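P800 reaction center core protein (Heliobacterium modesticaldum, PDB 5V8K) forms the core of a homodimeric photosynthetic reaction center, holding bacteriochlorophyll g pigments among its transmembrane helices and supplying cysteine ligands to a 4Fe-4S cluster. Local coordinates at residues L268-G271 with I272-W275; H390-M393 with V394-R398. One frame throughout, in Å; residues are numbered along the deposited sequence.

Both contacts are buried. Contact 1 spans about two turns of helix 258-291, its centre about 3 Å from the centre of the chain. Contact 2 lies on helix 376-401, about 17 Å out, and its Arg-398 reaches the second subunit. The two helices pack together where the indole of Trp-275 meets Met-396 and Met-393; Trp-275 CE2 is 3.6 Å from Met-396 CE. Contact 1 has an unbroken run of helical bonds and apolar side chains between pigments and lipid. Contact 2 has a proline kink, a Met-aromatic contact and a histidine that ligates a bacteriochlorophyll magnesium.

Contact 1. Residues L268-G271 with I272-W275; sequences LVMG and IMFW. With DGG (1-[glycerolylphosphonyl]-2-[8-(2-hexyl-cyclopropyl)-octanal-1-yl]-3-[hexadecanal-1-yl]-glycerol), chain B.
Residues 268-271 and 272-275 form regular alpha-helix, with Ile-272, Met-273, Phe-274 and Trp-275 each donating a backbone N-H to the carbonyl four residues earlier; Trp-275 N to Gly-271 O is 2.9 Å. These two turns lie within transmembrane helix 258-291. Val-269 and Met-273 run side by side. Val-269 CG1 sits 3.8 Å from Met-273 SD. Met-270, three residues before Met-273, brings its SD to 4.3 Å from Met-273 SD. Phe-274 turns its ring edge to the backbone, and its CD2 lies 3.2 Å from Met-270 O, near the ring plane. Met-273 and Phe-274 also line the pocket of a bacteriochlorophyll g'. Leu-268 and Ile-272 form another side of the helix, against helix 449-459. Trp-275 has CG anti to its backbone N (chi1 -178°), which turns the indole out from the helix. There it touches Leu-389, Met-393 and Met-396 of helix 376-401, and a lipid chain ends over one face. With an alanine here, the lipid end would probably lose the flat surface it rests on, and a gap would be likely to open beside helix 376-401. The terminal lipid carbon, DGG C16, lies over the ring centre, 3.2 Å from Trp-275 CD2.

Contact 2. Residues H390-M393 with V394-R398; sequences HFTM and VPMWR. With GBF (Bacteriochlorophyll g), chain T.
Met-393 and Trp-397, one turn apart, make a Met-aromatic contact on transmembrane helix 376-401, which is kinked at Pro-395. The backbone bonds reflect the kink. Pro-395 has no N-H to offer Phe-391 O, and its CD packs 3.3 Å from that oxygen. Phe-391 O instead accepts Val-394 N at 3.0 Å, a three-residue bond whose donor stands well above the carbonyl plane. The normal four-residue pattern returns with Trp-397 N to Met-393 O at 2.8 Å.

In the sulfur contacts, Met-393 and Trp-397 lie alongside each other. Met-393 SD is at the edge of the indole and accepts a weak hydrogen bond from Trp-397 NE1 at 3.5 Å. A bend at the last torsion of Met-393 (chi3 -70°) carries its CE over one face of the His-390 ring, toward the rim. Thr-392 CG2 meets Met-396 SD at 3.9 Å.

The polar ends reach beyond the turn. His-390 NE2 ligates the magnesium of a bacteriochlorophyll g other than the one that packs on Trp-397, while its ND1 bonds to Ala-386 O, which should fix the ring's rotation. Arg-398 forms a salt bridge with Glu-548 of the second subunit.

Met-393 and Trp-397 pack on a bacteriochlorophyll g. Met-393 SD touches the vinyl carbon GBF CBB at 3.4 Å. The methyl carbon GBF CMB sits over the centre of one indole face, 3.2 Å from Trp-397 CE2.

Contact 1. Residues L268-G271 with I272-W275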
loop_
_atom_site.group_PDB
_atom_site.type_symbol
_atom_site.label_atom_id
_atom_site.label_comp_id
_atom_site.label_asym_id
_atom_site.label_seq_id
_atom_site.Cartn_x
_atom_site.Cartn_y
_atom_site.Cartn_z
ATOM N N LEU A 268 -6.819 -22.681 0.592
ATOM C CA LEU A 268 -7.654 -21.530 0.278
ATOM C C LEU A 268 -7.065 -20.717 -0.866
ATOM O O LEU A 268 -7.767 -20.348 -1.816
ATOM C CB LEU A 268 -7.796 -20.667 1.533
ATOM C CG LEU A 268 -8.416 -19.319 1.353
ATOM C CD1 LEU A 268 -9.791 -19.507 0.745
ATOM C CD2 LEU A 268 -8.442 -18.599 2.694
ATOM N N VAL A 269 -5.794 -20.438 -0.734
ATOM C CA VAL A 269 -5.122 -19.606 -1.708
ATOM C C VAL A 269 -5.051 -20.324 -3.097
ATOM O O VAL A 269 -5.381 -19.787 -4.131
ATOM C CB VAL A 269 -3.693 -19.139 -1.313
ATOM C CG1 VAL A 269 -3.007 -18.429 -2.453
ATOM C CG2 VAL A 269 -3.682 -18.325 -0.029
ATOM N N MET A 270 -4.670 -21.589 -3.084
ATOM C CA MET A 270 -4.522 -22.339 -4.336
ATOM C C MET A 270 -5.902 -22.528 -4.985
ATOM O O MET A 270 -6.042 -22.582 -6.174
ATOM C CB MET A 270 -3.832 -23.732 -4.196
ATOM C CG MET A 270 -2.379 -23.702 -3.802
ATOM S SD MET A 270 -1.382 -23.150 -5.165
ATOM C CE MET A 270 0.098 -24.078 -4.939
ATOM N N GLY A 271 -6.899 -22.753 -4.165
ATOM C CA GLY A 271 -8.249 -22.905 -4.691
ATOM C C GLY A 271 -8.736 -21.641 -5.384
ATOM O O GLY A 271 -9.290 -21.698 -6.481
ATOM N N ILE A 272 -8.487 -20.484 -4.783
ATOM C CA ILE A 272 -8.876 -19.224 -5.411
ATOM C C ILE A 272 -8.149 -19.075 -6.740
ATOM O O ILE A 272 -8.716 -18.618 -7.744
ATOM C CB ILE A 272 -8.562 -18.037 -4.489
ATOM C CG1 ILE A 272 -9.467 -18.047 -3.240
ATOM C CG2 ILE A 272 -8.673 -16.714 -5.232
ATOM C CD1 ILE A 272 -10.921 -17.912 -3.485
ATOM N N MET A 273 -6.878 -19.443 -6.722
ATOM C CA MET A 273 -6.027 -19.314 -7.918
ATOM C C MET A 273 -6.557 -20.230 -9.076
ATOM O O MET A 273 -6.580 -19.855 -10.231
ATOM C CB MET A 273 -4.496 -19.545 -7.674
ATOM C CG MET A 273 -3.760 -18.487 -6.878
ATOM S SD MET A 273 -2.252 -19.087 -6.141
ATOM C CE MET A 273 -1.201 -19.374 -7.532
ATOM N N PHE A 274 -6.965 -21.441 -8.762
ATOM C CA PHE A 274 -7.490 -22.334 -9.799
ATOM C C PHE A 274 -8.885 -21.905 -10.256
ATOM O O PHE A 274 -9.238 -22.105 -11.418
ATOM C CB PHE A 274 -7.522 -23.783 -9.313
ATOM C CG PHE A 274 -6.221 -24.521 -9.500
ATOM C CD1 PHE A 274 -5.911 -25.068 -10.726
ATOM C CD2 PHE A 274 -5.310 -24.655 -8.457
ATOM C CE1 PHE A 274 -4.712 -25.736 -10.917
ATOM C CE2 PHE A 274 -4.117 -25.312 -8.654
ATOM C CZ PHE A 274 -3.822 -25.860 -9.885
ATOM N N TRP A 275 -9.690 -21.334 -9.359
ATOM C CA TRP A 275 -11.008 -20.836 -9.734
ATOM C C TRP A 275 -10.873 -19.729 -10.771
ATOM O O TRP A 275 -11.502 -19.760 -11.828
ATOM C CB TRP A 275 -11.723 -20.321 -8.476
ATOM C CG TRP A 275 -13.123 -19.798 -8.616
ATOM C CD1 TRP A 275 -14.123 -20.274 -9.418
ATOM C CD2 TRP A 275 -13.676 -18.691 -7.894
ATOM N NE1 TRP A 275 -15.275 -19.515 -9.239
ATOM C CE2 TRP A 275 -15.018 -18.544 -8.297
ATOM C CE3 TRP A 275 -13.160 -17.806 -6.944
ATOM C CZ2 TRP A 275 -15.845 -17.537 -7.777
ATOM C CZ3 TRP A 275 -13.963 -16.818 -6.444
ATOM C CH2 TRP A 275 -15.301 -16.689 -6.857
HETATM C C16 DGG B . -15.158 -20.355 -5.597
HETATM C C15 DGG B . -16.484 -20.888 -5.145
HETATM C C14 DGG B . -17.114 -21.656 -6.278
HETATM C C13 DGG B . -18.566 -21.290 -6.483
HETATM C C12 DGG B . -19.450 -22.393 -5.948
HETATM C C11 DGG B . -20.484 -22.831 -6.957
HETATM C C10 DGG B . -20.904 -21.674 -7.823
HETATM C C9 DGG B . -21.989 -22.089 -8.795
HETATM C C8 DGG B . -22.476 -20.912 -9.634
HETATM C C7 DGG B . -23.358 -21.354 -10.790
HETATM C C6 DGG B . -22.575 -22.030 -11.914
HETATM C C5 DGG B . -21.820 -21.050 -12.784
HETATM C C4 DGG B . -21.231 -21.699 -14.018
HETATM C C3 DGG B . -22.203 -22.599 -14.765
HETATM C C2 DGG B . -21.596 -23.119 -16.074
HETATM C C1 DGG B . -22.614 -23.748 -16.991
HETATM O O1 DGG B . -23.771 -23.763 -16.704
HETATM O O17 DGG B . -22.242 -24.339 -18.263
HETATM C C17 DGG B . -22.862 -24.051 -19.522
HETATM C C19 DGG B . -21.833 -24.005 -20.672
HETATM O O19 DGG B . -21.194 -25.260 -20.924
HETATM C C21 DGG B . -21.971 -26.479 -20.828
HETATM O O21 DGG B . -22.892 -26.651 -21.586
HETATM C C22 DGG B . -21.636 -27.562 -19.818
HETATM C C23 DGG B . -22.803 -28.513 -19.475
HETATM C C24 DGG B . -22.938 -28.887 -18.007
HETATM C C25 DGG B . -22.698 -27.678 -17.117
HETATM C C26 DGG B . -22.925 -28.017 -15.651
HETATM C C27 DGG B . -22.574 -26.867 -14.713
HETATM C C28 DGG B . -22.661 -27.284 -13.248
HETATM C C29 DGG B . -22.493 -26.100 -12.306
HETATM C C30 DGG B . -22.829 -26.425 -10.858
HETATM C C31 DGG B . -23.064 -25.144 -10.094
HETATM C C18 DGG B . -22.508 -23.506 -21.950
HETATM P P DGG B . -24.598 -21.896 -22.290
HETATM O OP1 DGG B . -25.233 -23.017 -23.008
HETATM O OP2 DGG B . -23.238 -22.344 -21.603
HETATM O OP3 DGG B . -24.240 -20.651 -22.997
HETATM O OP4 DGG B . -25.437 -21.662 -20.966
HETATM C C40 DGG B . -26.701 -22.278 -20.768
HETATM C C41 DGG B . -27.593 -21.362 -19.926
HETATM O O42 DGG B . -27.006 -21.187 -18.652
HETATM C C43 DGG B . -28.970 -21.961 -19.727
HETATM O O44 DGG B . -29.701 -21.174 -18.789
#

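Contact 2. Residues H390-M393 with V394-R398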
loop_
_atom_site.group_PDB
_atom_site.type_symbol
_atom_site.label_atom_id
_atom_site.label_comp_id
_atom_site.label_asym_id
_atom_site.label_seq_id
_atom_site.Cartn_x
_atom_site.Cartn_y
_atom_site.Cartn_z
ATOM N N HIS A 390 -18.672 -12.314 -4.395
ATOM C CA HIS A 390 -19.407 -11.661 -5.475
ATOM C C HIS A 390 -18.617 -10.504 -6.063
ATOM O O HIS A 390 -18.675 -10.253 -7.270
ATOM C CB HIS A 390 -20.761 -11.176 -4.969
ATOM C CG HIS A 390 -21.681 -12.287 -4.620
ATOM N ND1 HIS A 390 -21.483 -13.095 -3.524
ATOM C CD2 HIS A 390 -22.758 -12.783 -5.264
ATOM C CE1 HIS A 390 -22.436 -14.007 -3.480
ATOM N NE2 HIS A 390 -23.226 -13.831 -4.519
ATOM N N PHE A 391 -17.878 -9.799 -5.215
ATOM C CA PHE A 391 -16.969 -8.755 -5.674
ATOM C C PHE A 391 -15.937 -9.316 -6.656
ATOM O O PHE A 391 -15.773 -8.808 -7.768
ATOM C CB PHE A 391 -16.325 -8.145 -4.420
ATOM C CG PHE A 391 -15.373 -7.031 -4.667
ATOM C CD1 PHE A 391 -15.817 -5.795 -5.083
ATOM C CD2 PHE A 391 -14.038 -7.189 -4.382
ATOM C CE1 PHE A 391 -14.918 -4.762 -5.277
ATOM C CE2 PHE A 391 -13.141 -6.183 -4.561
ATOM C CZ PHE A 391 -13.564 -4.972 -5.021
ATOM N N THR A 392 -15.228 -10.379 -6.249
ATOM C CA THR A 392 -14.288 -11.054 -7.140
ATOM C C THR A 392 -14.964 -11.509 -8.430
ATOM O O THR A 392 -14.366 -11.463 -9.505
ATOM C CB THR A 392 -13.652 -12.252 -6.409
ATOM O OG1 THR A 392 -12.957 -11.784 -5.248
ATOM C CG2 THR A 392 -12.651 -12.918 -7.302
ATOM N N MET A 393 -16.205 -11.957 -8.347
ATOM C CA MET A 393 -16.899 -12.416 -9.547
ATOM C C MET A 393 -17.175 -11.290 -10.556
ATOM O O MET A 393 -17.488 -11.594 -11.722
ATOM C CB MET A 393 -18.240 -13.074 -9.188
ATOM C CG MET A 393 -18.169 -14.499 -8.635
ATOM S SD MET A 393 -19.784 -15.323 -8.730
ATOM C CE MET A 393 -20.677 -14.410 -7.478
ATOM N N VAL A 394 -17.080 -10.015 -10.160
ATOM C CA VAL A 394 -17.370 -8.915 -11.105
ATOM C C VAL A 394 -16.355 -8.965 -12.250
ATOM O O VAL A 394 -16.768 -9.075 -13.410
ATOM C CB VAL A 394 -17.398 -7.535 -10.409
ATOM C CG1 VAL A 394 -17.403 -6.388 -11.407
ATOM C CG2 VAL A 394 -18.657 -7.428 -9.511
ATOM N N PRO A 395 -15.039 -8.916 -11.998
ATOM C CA PRO A 395 -14.104 -9.114 -13.120
ATOM C C PRO A 395 -14.210 -10.495 -13.772
ATOM O O PRO A 395 -13.985 -10.606 -14.985
ATOM C CB PRO A 395 -12.710 -8.886 -12.504
ATOM C CG PRO A 395 -12.885 -8.954 -11.023
ATOM C CD PRO A 395 -14.351 -8.578 -10.750
ATOM N N MET A 396 -14.598 -11.533 -13.028
ATOM C CA MET A 396 -14.697 -12.877 -13.603
ATOM C C MET A 396 -15.797 -12.957 -14.658
ATOM O O MET A 396 -15.603 -13.539 -15.734
ATOM C CB MET A 396 -14.934 -13.915 -12.508
ATOM C CG MET A 396 -13.801 -13.996 -11.511
ATOM S SD MET A 396 -14.076 -15.180 -10.170
ATOM C CE MET A 396 -13.948 -16.642 -11.139
ATOM N N TRP A 397 -16.972 -12.400 -14.362
ATOM C CA TRP A 397 -18.037 -12.472 -15.349
ATOM C C TRP A 397 -17.809 -11.502 -16.504
ATOM O O TRP A 397 -18.303 -11.749 -17.609
ATOM C CB TRP A 397 -19.403 -12.258 -14.707
ATOM C CG TRP A 397 -19.819 -13.457 -13.900
ATOM C CD1 TRP A 397 -19.902 -13.534 -12.538
ATOM C CD2 TRP A 397 -20.201 -14.752 -14.395
ATOM N NE1 TRP A 397 -20.325 -14.771 -12.158
ATOM C CE2 TRP A 397 -20.528 -15.544 -13.272
ATOM C CE3 TRP A 397 -20.311 -15.317 -15.669
ATOM C CZ2 TRP A 397 -20.915 -16.889 -13.381
ATOM C CZ3 TRP A 397 -20.735 -16.657 -15.778
ATOM C CH2 TRP A 397 -21.021 -17.422 -14.632
ATOM N N ARG A 398 -16.983 -10.477 -16.309
ATOM C CA ARG A 398 -16.588 -9.635 -17.435
ATOM C C ARG A 398 -15.619 -10.357 -18.386
ATOM O O ARG A 398 -15.712 -10.183 -19.607
ATOM C CB ARG A 398 -15.993 -8.327 -16.904
ATOM C CG ARG A 398 -17.050 -7.386 -16.248
ATOM C CD ARG A 398 -16.378 -6.233 -15.544
ATOM N NE ARG A 398 -15.770 -5.285 -16.469
ATOM C CZ ARG A 398 -15.303 -4.094 -16.094
ATOM N NH1 ARG A 398 -15.400 -3.731 -14.831
ATOM N NH2 ARG A 398 -14.803 -3.225 -16.980
HETATM MG MG GBF T . -17.879 -22.299 -14.336
HETATM C CHA GBF T . -18.211 -23.434 -17.639
HETATM C CHB GBF T . -17.490 -19.228 -15.496
HETATM C CHC GBF T . -18.182 -21.401 -11.060
HETATM C CHD GBF T . -18.425 -25.740 -13.329
HETATM N NA GBF T . -17.862 -21.502 -16.146
HETATM C C1A GBF T . -18.032 -21.976 -17.382
HETATM C C2A GBF T . -18.196 -21.037 -18.524
HETATM C C3A GBF T . -17.452 -19.874 -17.858
HETATM C C4A GBF T . -17.608 -20.225 -16.412
HETATM C CMA GBF T . -15.974 -19.793 -18.224
HETATM C CAA GBF T . -19.679 -20.811 -18.904
HETATM C CBA GBF T . -20.487 -20.060 -17.846
HETATM C CGA GBF T . -21.885 -19.824 -18.377
HETATM O O1A GBF T . -22.046 -19.346 -19.495
HETATM O O2A GBF T . -22.905 -19.595 -17.369
HETATM N NB GBF T . -18.016 -20.486 -13.402
HETATM C C1B GBF T . -17.669 -19.330 -14.017
HETATM C C2B GBF T . -17.714 -18.322 -13.083
HETATM C C3B GBF T . -17.923 -18.927 -11.855
HETATM C C4B GBF T . -17.984 -20.323 -12.079
HETATM C CMB GBF T . -17.566 -16.843 -13.366
HETATM C CAB GBF T . -18.058 -18.104 -10.646
HETATM C CBB GBF T . -18.550 -18.446 -9.477
HETATM N NC GBF T . -18.239 -23.355 -12.620
HETATM C C1C GBF T . -18.288 -22.847 -11.392
HETATM C C2C GBF T . -18.393 -23.647 -10.140
HETATM C C3C GBF T . -18.512 -24.845 -10.958
HETATM C C4C GBF T . -18.385 -24.669 -12.329
HETATM C CMC GBF T . -17.025 -23.625 -9.411
HETATM C CAC GBF T . -18.688 -26.166 -10.322
HETATM C CBC GBF T . -18.824 -26.287 -8.825
HETATM N ND GBF T . -18.252 -24.122 -15.120
HETATM C C1D GBF T . -18.399 -25.395 -14.759
HETATM C C2D GBF T . -18.546 -26.571 -15.869
HETATM C C3D GBF T . -18.464 -25.617 -16.889
HETATM C C4D GBF T . -18.286 -24.252 -16.507
HETATM C CMD GBF T . -18.729 -28.044 -15.842
HETATM C CAD GBF T . -18.623 -25.631 -18.360
HETATM O OBD GBF T . -18.615 -26.578 -19.215
HETATM C CBD GBF T . -18.329 -24.244 -18.875
HETATM C CGD GBF T . -17.040 -24.125 -19.635
HETATM O O1D GBF T . -15.975 -23.869 -19.098
HETATM O O2D GBF T . -16.997 -24.327 -21.052
HETATM C CED GBF T . -15.908 -25.124 -21.517
HETATM C C1 GBF T . -24.129 -18.913 -17.620
HETATM C C2 GBF T . -24.534 -18.300 -16.303
HETATM C C3 GBF T . -25.108 -19.015 -15.324
HETATM C C4 GBF T . -25.402 -20.476 -15.495
HETATM C C5 GBF T . -25.467 -18.340 -14.019
#